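Local coordinates for hookworm platelet inhibitor 1 (PDB 4TPV), which inhibits platelet aggregation and the adhesion of resting platelets to fibrinogen and collagen, possibly by binding their integrin receptors, at residues G152-G164 with C167-H179. Residues are numbered along the deposited sequence; the frame is centred on the assembly and turned at random.
Sequences GAPCSRCSDYGAG and CDDDWQNLLCIGH
Two disulfides, Cys155 to Cys167 and Cys158 to Cys176, join residues 152-164 to 167-179, and their chi3 values of 80° and -84° give them opposite hands. They lie close together: Cys158 SG is 4.1 Å from Cys167 CA, and Cys155 SG sits 3.2 Å from Leu175 O, a carbonyl that also takes the N-H of Asp168. Cys167 SG stands anti to its own backbone N (chi1 -166°), which carries it to the Cys155 sulfur. Three more side chains flank the sulfurs. Leu174 lies alongside the Pro154 ring, pointing the same way, with Leu174 CD2 3.6 Å from Pro154 CB; more loosely, the Tyr161 ring turns its edge to Cys176, CE2 4.3 Å from Cys176 SG. One water bridges Cys155 N and Leu174 O. The other end is loose: Gly164 O and His179 N come within 3.2 Å at a poor angle, while three waters link Ala163 and Gly164 to Ile177 and His179. Two cystines in this loop-rich region, centred about 17 Å from the chain centre, are consistent with a small cysteine-rich extension of this CAP-family protein. In its two-stranded antiparallel sheet, 166-167 with 176-177, Cys176 makes backbone hydrogen bonds to Met39 and Thr41; Tyr161 OH reaches Lys38 O, and Trp171 and Leu174 rest on helix 13-34.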
ATOM      1  N   GLY A 152      11.707 -14.350   7.683  1.00 13.47           N
ATOM      2  CA  GLY A 152      12.499 -14.517   8.890  1.00 15.57           C
ATOM      3  C   GLY A 152      11.868 -13.744  10.032  1.00 15.31           C
ATOM      4  O   GLY A 152      10.803 -13.164   9.852  1.00 16.37           O
ATOM      5  N   ALA A 153      12.527 -13.736  11.195  1.00 15.26           N
ATOM      6  CA  ALA A 153      12.013 -13.012  12.362  1.00 16.98           C
ATOM      7  C   ALA A 153      11.690 -11.574  11.996  1.00 16.99           C
ATOM      8  O   ALA A 153      12.507 -10.909  11.382  1.00 12.80           O
ATOM      9  CB  ALA A 153      13.026 -13.043  13.489  1.00 17.08           C
ATOM     10  N   PRO A 154      10.495 -11.103  12.353  1.00 13.62           N
ATOM     11  CA  PRO A 154      10.175  -9.718  11.993  1.00 10.07           C
ATOM     12  C   PRO A 154      11.240  -8.736  12.508  1.00 12.43           C
ATOM     13  O   PRO A 154      11.827  -8.907  13.596  1.00 13.48           O
ATOM     14  CB  PRO A 154       8.803  -9.511  12.643  1.00 16.00           C
ATOM     15  CG  PRO A 154       8.170 -10.904  12.534  1.00 16.47           C
ATOM     16  CD  PRO A 154       9.319 -11.818  12.886  1.00 13.12           C
ATOM     17  N   CYS A 155      11.534  -7.752  11.667  1.00 11.30           N
ATOM     18  CA  CYS A 155      12.530  -6.720  11.949  1.00 13.20           C
ATOM     19  C   CYS A 155      13.981  -7.193  11.980  1.00 13.89           C
ATOM     20  O   CYS A 155      14.887  -6.384  12.152  1.00 16.01           O
ATOM     21  CB  CYS A 155      12.209  -6.020  13.273  1.00 12.27           C
ATOM     22  SG  CYS A 155      10.967  -4.719  13.124  1.00 15.03           S
ATOM     23  N   SER A 156      14.229  -8.481  11.754  1.00 11.75           N
ATOM     24  CA  SER A 156      15.588  -8.980  11.819  1.00 13.46           C
ATOM     25  C   SER A 156      16.473  -8.427  10.702  1.00 18.36           C
ATOM     26  O   SER A 156      17.697  -8.499  10.788  1.00 17.31           O
ATOM     27  CB  SER A 156      15.587 -10.520  11.782  1.00 13.77           C
ATOM     28  OG  SER A 156      15.004 -11.003  10.581  1.00 12.94           O
ATOM     29  N   ARG A 157      15.864  -7.877   9.654  1.00 13.52           N
ATOM     30  CA  ARG A 157      16.667  -7.363   8.551  1.00 17.33           C
ATOM     31  C   ARG A 157      16.353  -5.904   8.209  1.00 14.18           C
ATOM     32  O   ARG A 157      16.609  -5.481   7.097  1.00 13.19           O
ATOM     33  CB  ARG A 157      16.491  -8.250   7.308  1.00 15.43           C
ATOM     34  CG  ARG A 157      17.188  -9.610   7.460  1.00 16.92           C
ATOM     35  CD  ARG A 157      16.977 -10.510   6.257  1.00 17.64           C
ATOM     36  NE  ARG A 157      17.585  -9.994   5.025  1.00 20.84           N
ATOM     37  CZ  ARG A 157      17.604 -10.661   3.872  1.00 21.15           C
ATOM     38  NH1 ARG A 157      17.057 -11.870   3.791  1.00 21.82           N
ATOM     39  NH2 ARG A 157      18.160 -10.120   2.798  1.00 25.95           N
ATOM     40  N   CYS A 158      15.813  -5.144   9.160  1.00 14.87           N
ATOM     41  CA  CYS A 158      15.615  -3.703   8.962  1.00 14.33           C
ATOM     42  C   CYS A 158      16.891  -2.980   8.486  1.00 15.80           C
ATOM     43  O   CYS A 158      16.833  -2.038   7.694  1.00 14.65           O
ATOM     44  CB  CYS A 158      15.112  -3.045  10.252  1.00 15.80           C
ATOM     45  SG  CYS A 158      13.413  -3.491  10.679  1.00 17.81           S
ATOM     46  N   SER A 159      18.044  -3.431   8.955  1.00 13.99           N
ATOM     47  CA  SER A 159      19.294  -2.748   8.615  1.00 13.67           C
ATOM     48  C   SER A 159      19.683  -2.907   7.137  1.00 14.31           C
ATOM     49  O   SER A 159      20.561  -2.205   6.650  1.00 17.88           O
ATOM     50  CB  SER A 159      20.432  -3.238   9.513  1.00 20.89           C
ATOM     51  OG  SER A 159      20.718  -4.604   9.290  1.00 27.60           O
ATOM     52  N   ASP A 160      19.039  -3.832   6.436  1.00 13.70           N
ATOM     53  CA  ASP A 160      19.224  -3.961   4.991  1.00 13.69           C
ATOM     54  C   ASP A 160      18.894  -2.670   4.262  1.00 13.37           C
ATOM     55  O   ASP A 160      19.400  -2.428   3.169  1.00 16.91           O
ATOM     56  CB  ASP A 160      18.347  -5.079   4.422  1.00 14.59           C
ATOM     57  CG  ASP A 160      18.899  -6.457   4.688  1.00 18.28           C
ATOM     58  OD1 ASP A 160      19.898  -6.594   5.439  1.00 19.14           O
ATOM     59  OD2 ASP A 160      18.307  -7.412   4.151  1.00 19.79           O
ATOM     60  N   TYR A 161      18.015  -1.864   4.853  1.00 13.63           N
ATOM     61  CA  TYR A 161      17.592  -0.599   4.254  1.00 12.89           C
ATOM     62  C   TYR A 161      18.564   0.542   4.532  1.00 16.37           C
ATOM     63  O   TYR A 161      18.406   1.649   4.010  1.00 18.45           O
ATOM     64  CB  TYR A 161      16.196  -0.237   4.752  1.00 14.28           C
ATOM     65  CG  TYR A 161      15.160  -1.249   4.326  1.00 11.79           C
ATOM     66  CD1 TYR A 161      14.911  -1.485   2.982  1.00 10.24           C
ATOM     67  CD2 TYR A 161      14.450  -1.994   5.267  1.00  9.80           C
ATOM     68  CE1 TYR A 161      13.967  -2.413   2.584  1.00 10.70           C
ATOM     69  CE2 TYR A 161      13.494  -2.920   4.877  1.00 10.73           C
ATOM     70  CZ  TYR A 161      13.261  -3.137   3.539  1.00  9.03           C
ATOM     71  OH  TYR A 161      12.322  -4.065   3.136  1.00 12.07           O
ATOM     72  N   GLY A 162      19.568   0.270   5.357  1.00 15.62           N
ATOM     73  CA  GLY A 162      20.627   1.227   5.607  1.00 18.92           C
ATOM     74  C   GLY A 162      20.220   2.371   6.507  1.00 16.71           C
ATOM     75  O   GLY A 162      19.409   2.199   7.412  1.00 18.35           O
ATOM     76  N   ALA A 163      20.769   3.550   6.226  1.00 17.59           N
ATOM     77  CA  ALA A 163      20.824   4.647   7.184  1.00 19.81           C
ATOM     78  C   ALA A 163      19.505   4.950   7.898  1.00 15.81           C
ATOM     79  O   ALA A 163      18.472   5.197   7.278  1.00 19.08           O
ATOM     80  CB  ALA A 163      21.348   5.919   6.484  1.00 25.22           C
ATOM     81  N   GLY A 164      19.569   4.918   9.221  1.00 16.17           N
ATOM     82  CA  GLY A 164      18.490   5.383  10.069  1.00 14.90           C
ATOM     83  C   GLY A 164      17.302   4.464  10.259  1.00 18.30           C
ATOM     84  O   GLY A 164      16.409   4.785  11.044  1.00 16.52           O
ATOM     85  N   CYS A 167      13.572  -0.950  13.917  1.00 11.18           N
ATOM     86  CA  CYS A 167      12.285  -1.601  14.111  1.00 11.64           C
ATOM     87  C   CYS A 167      11.314  -0.597  14.707  1.00 12.29           C
ATOM     88  O   CYS A 167      11.718   0.219  15.526  1.00 15.89           O
ATOM     89  CB  CYS A 167      12.436  -2.814  15.018  1.00 11.46           C
ATOM     90  SG  CYS A 167      10.992  -3.916  14.996  1.00 15.36           S
ATOM     91  N   ASP A 168      10.049  -0.682  14.311  1.00 10.46           N
ATOM     92  CA  ASP A 168       9.032   0.314  14.659  1.00 12.03           C
ATOM     93  C   ASP A 168       8.159  -0.067  15.863  1.00 13.86           C
ATOM     94  O   ASP A 168       7.246  -0.898  15.731  1.00 10.48           O
ATOM     95  CB  ASP A 168       8.133   0.560  13.444  1.00 10.09           C
ATOM     96  CG  ASP A 168       7.285   1.813  13.579  1.00 11.33           C
ATOM     97  OD1 ASP A 168       7.235   2.402  14.680  1.00 12.12           O
ATOM     98  OD2 ASP A 168       6.693   2.232  12.564  1.00 14.35           O
ATOM     99  N   ASP A 169       8.397   0.568  17.018  1.00 12.89           N
ATOM    100  CA  ASP A 169       7.624   0.208  18.212  1.00 16.87           C
ATOM    101  C   ASP A 169       6.174   0.699  18.105  1.00 14.28           C
ATOM    102  O   ASP A 169       5.327   0.362  18.942  1.00 15.98           O
ATOM    103  CB  ASP A 169       8.289   0.728  19.504  1.00 26.42           C
ATOM    104  CG  ASP A 169       8.612   2.207  19.461  1.00 37.85           C
ATOM    105  OD1 ASP A 169       7.977   2.944  18.674  1.00 39.45           O
ATOM    106  OD2 ASP A 169       9.507   2.632  20.236  1.00 40.51           O
ATOM    107  N   ASP A 170       5.874   1.456  17.059  1.00 13.79           N
ATOM    108  CA  ASP A 170       4.498   1.875  16.791  1.00 15.02           C
ATOM    109  C   ASP A 170       3.647   0.757  16.204  1.00 14.84           C
ATOM    110  O   ASP A 170       2.414   0.828  16.214  1.00 11.80           O
ATOM    111  CB  ASP A 170       4.477   3.054  15.814  1.00 14.41           C
ATOM    112  CG  ASP A 170       4.926   4.337  16.437  1.00 20.04           C
ATOM    113  OD1 ASP A 170       4.894   4.455  17.682  1.00 18.43           O
ATOM    114  OD2 ASP A 170       5.287   5.248  15.663  1.00 19.13           O
ATOM    115  N   TRP A 171       4.311  -0.254  15.647  1.00 11.79           N
ATOM    116  CA  TRP A 171       3.641  -1.323  14.916  1.00  9.77           C
ATOM    117  C   TRP A 171       4.108  -2.673  15.437  1.00 13.97           C
ATOM    118  O   TRP A 171       4.546  -3.543  14.680  1.00 13.17           O
ATOM    119  CB  TRP A 171       3.877  -1.173  13.400  1.00 12.46           C
ATOM    120  CG  TRP A 171       3.087  -0.011  12.868  1.00 12.71           C
ATOM    121  CD1 TRP A 171       3.538   1.248  12.641  1.00 11.87           C
ATOM    122  CD2 TRP A 171       1.676   0.015  12.593  1.00 12.84           C
ATOM    123  NE1 TRP A 171       2.507   2.061  12.221  1.00 16.96           N
ATOM    124  CE2 TRP A 171       1.356   1.324  12.178  1.00 12.53           C
ATOM    125  CE3 TRP A 171       0.658  -0.940  12.654  1.00 16.47           C
ATOM    126  CZ2 TRP A 171       0.060   1.703  11.824  1.00 16.62           C
ATOM    127  CZ3 TRP A 171      -0.634  -0.559  12.282  1.00 16.27           C
ATOM    128  CH2 TRP A 171      -0.915   0.746  11.877  1.00 13.05           C
ATOM    129  N   GLN A 172       4.022  -2.801  16.756  1.00 12.95           N
ATOM    130  CA  GLN A 172       4.261  -4.046  17.492  1.00 13.88           C
ATOM    131  C   GLN A 172       5.637  -4.644  17.201  1.00 16.14           C
ATOM    132  O   GLN A 172       5.838  -5.854  17.314  1.00 13.36           O
ATOM    133  CB  GLN A 172       3.151  -5.074  17.188  1.00 15.77           C
ATOM    134  CG  GLN A 172       1.723  -4.579  17.514  1.00 15.42           C
ATOM    135  CD  GLN A 172       1.123  -3.668  16.403  1.00 20.99           C
ATOM    136  OE1 GLN A 172       1.097  -4.040  15.227  1.00 21.14           O
ATOM    137  NE2 GLN A 172       0.636  -2.488  16.785  1.00 21.60           N
ATOM    138  N   ASN A 173       6.602  -3.781  16.885  1.00 12.85           N
ATOM    139  CA  ASN A 173       7.941  -4.228  16.516  1.00 14.54           C
ATOM    140  C   ASN A 173       7.937  -5.290  15.412  1.00 10.19           C
ATOM    141  O   ASN A 173       8.765  -6.216  15.416  1.00 12.75           O
ATOM    142  CB  ASN A 173       8.679  -4.734  17.752  1.00 13.83           C
ATOM    143  CG  ASN A 173       8.983  -3.615  18.716  1.00 24.24           C
ATOM    144  OD1 ASN A 173       8.412  -3.549  19.801  1.00 33.52           O
ATOM    145  ND2 ASN A 173       9.861  -2.700  18.308  1.00 20.62           N
ATOM    146  N   LEU A 174       7.041  -5.100  14.450  1.00 11.39           N
ATOM    147  CA  LEU A 174       6.916  -5.995  13.312  1.00 11.36           C
ATOM    148  C   LEU A 174       7.421  -5.355  12.035  1.00 15.09           C
ATOM    149  O   LEU A 174       7.791  -6.065  11.093  1.00 12.68           O
ATOM    150  CB  LEU A 174       5.457  -6.413  13.107  1.00  8.92           C
ATOM    151  CG  LEU A 174       4.899  -7.387  14.146  1.00 12.97           C
ATOM    152  CD1 LEU A 174       3.389  -7.482  14.015  1.00 14.82           C
ATOM    153  CD2 LEU A 174       5.562  -8.760  13.991  1.00 15.31           C
ATOM    154  N   LEU A 175       7.420  -4.017  12.006  1.00 11.05           N
ATOM    155  CA  LEU A 175       7.729  -3.250  10.798  1.00 11.85           C
ATOM    156  C   LEU A 175       8.988  -2.403  10.976  1.00  9.67           C
ATOM    157  O   LEU A 175       9.424  -2.146  12.091  1.00 12.93           O
ATOM    158  CB  LEU A 175       6.537  -2.353  10.419  1.00  8.87           C
ATOM    159  CG  LEU A 175       5.154  -3.012  10.328  1.00  9.56           C
ATOM    160  CD1 LEU A 175       4.103  -2.023   9.831  1.00 11.36           C
ATOM    161  CD2 LEU A 175       5.195  -4.268   9.456  1.00 11.55           C
ATOM    162  N   CYS A 176       9.579  -1.997   9.858  1.00 10.65           N
ATOM    163  CA  CYS A 176      10.796  -1.178   9.882  1.00  9.53           C
ATOM    164  C   CYS A 176      10.467   0.259   9.565  1.00 10.02           C
ATOM    165  O   CYS A 176       9.808   0.527   8.577  1.00 11.80           O
ATOM    166  CB  CYS A 176      11.809  -1.672   8.859  1.00  9.37           C
ATOM    167  SG  CYS A 176      12.261  -3.408   8.986  1.00 14.71           S
ATOM    168  N   ILE A 177      10.963   1.194  10.375  1.00  9.54           N
ATOM    169  CA  ILE A 177      10.684   2.625  10.147  1.00  9.99           C
ATOM    170  C   ILE A 177      11.962   3.448   9.961  1.00 13.31           C
ATOM    171  O   ILE A 177      12.987   3.171  10.574  1.00 10.76           O
ATOM    172  CB  ILE A 177       9.862   3.201  11.326  1.00 11.14           C
ATOM    173  CG1 ILE A 177       9.368   4.621  11.033  1.00 18.22           C
ATOM    174  CG2 ILE A 177      10.643   3.141  12.643  1.00 11.56           C
ATOM    175  CD1 ILE A 177       8.348   4.702   9.930  1.00 18.27           C
ATOM    176  N   GLY A 178      11.885   4.463   9.105  1.00 14.97           N
ATOM    177  CA  GLY A 178      12.995   5.379   8.902  1.00 14.14           C
ATOM    178  C   GLY A 178      13.188   6.347  10.059  1.00 13.30           C
ATOM    179  O   GLY A 178      12.334   6.473  10.930  1.00 14.12           O
ATOM    180  N   HIS A 179      14.329   7.035  10.058  1.00 15.99           N
ATOM    181  CA  HIS A 179      14.681   7.964  11.132  1.00 19.44           C
ATOM    182  C   HIS A 179      13.595   9.021  11.297  1.00 16.70           C
ATOM    183  O   HIS A 179      13.199   9.662  10.325  1.00 20.68           O
ATOM    184  CB  HIS A 179      16.028   8.629  10.833  1.00 18.20           C
ATOM    185  CG  HIS A 179      16.524   9.517  11.934  1.00 22.88           C
ATOM    186  ND1 HIS A 179      17.114   9.022  13.077  1.00 22.38           N
ATOM    187  CD2 HIS A 179      16.517  10.866  12.067  1.00 23.61           C
ATOM    188  CE1 HIS A 179      17.447  10.027  13.869  1.00 23.54           C
ATOM    189  NE2 HIS A 179      17.096  11.156  13.278  1.00 21.80           N
TER
HETATM  190  O   HOH W   1       9.661  -7.156   9.487  1.00 13.58           O
HETATM  191  O   HOH W   2      15.819   6.674   7.566  1.00 23.15           O
HETATM  192  O   HOH W   3      17.245   6.240  13.590  1.00 18.07           O
HETATM  193  O   HOH W   4      14.453   4.747  12.980  1.00 21.86           O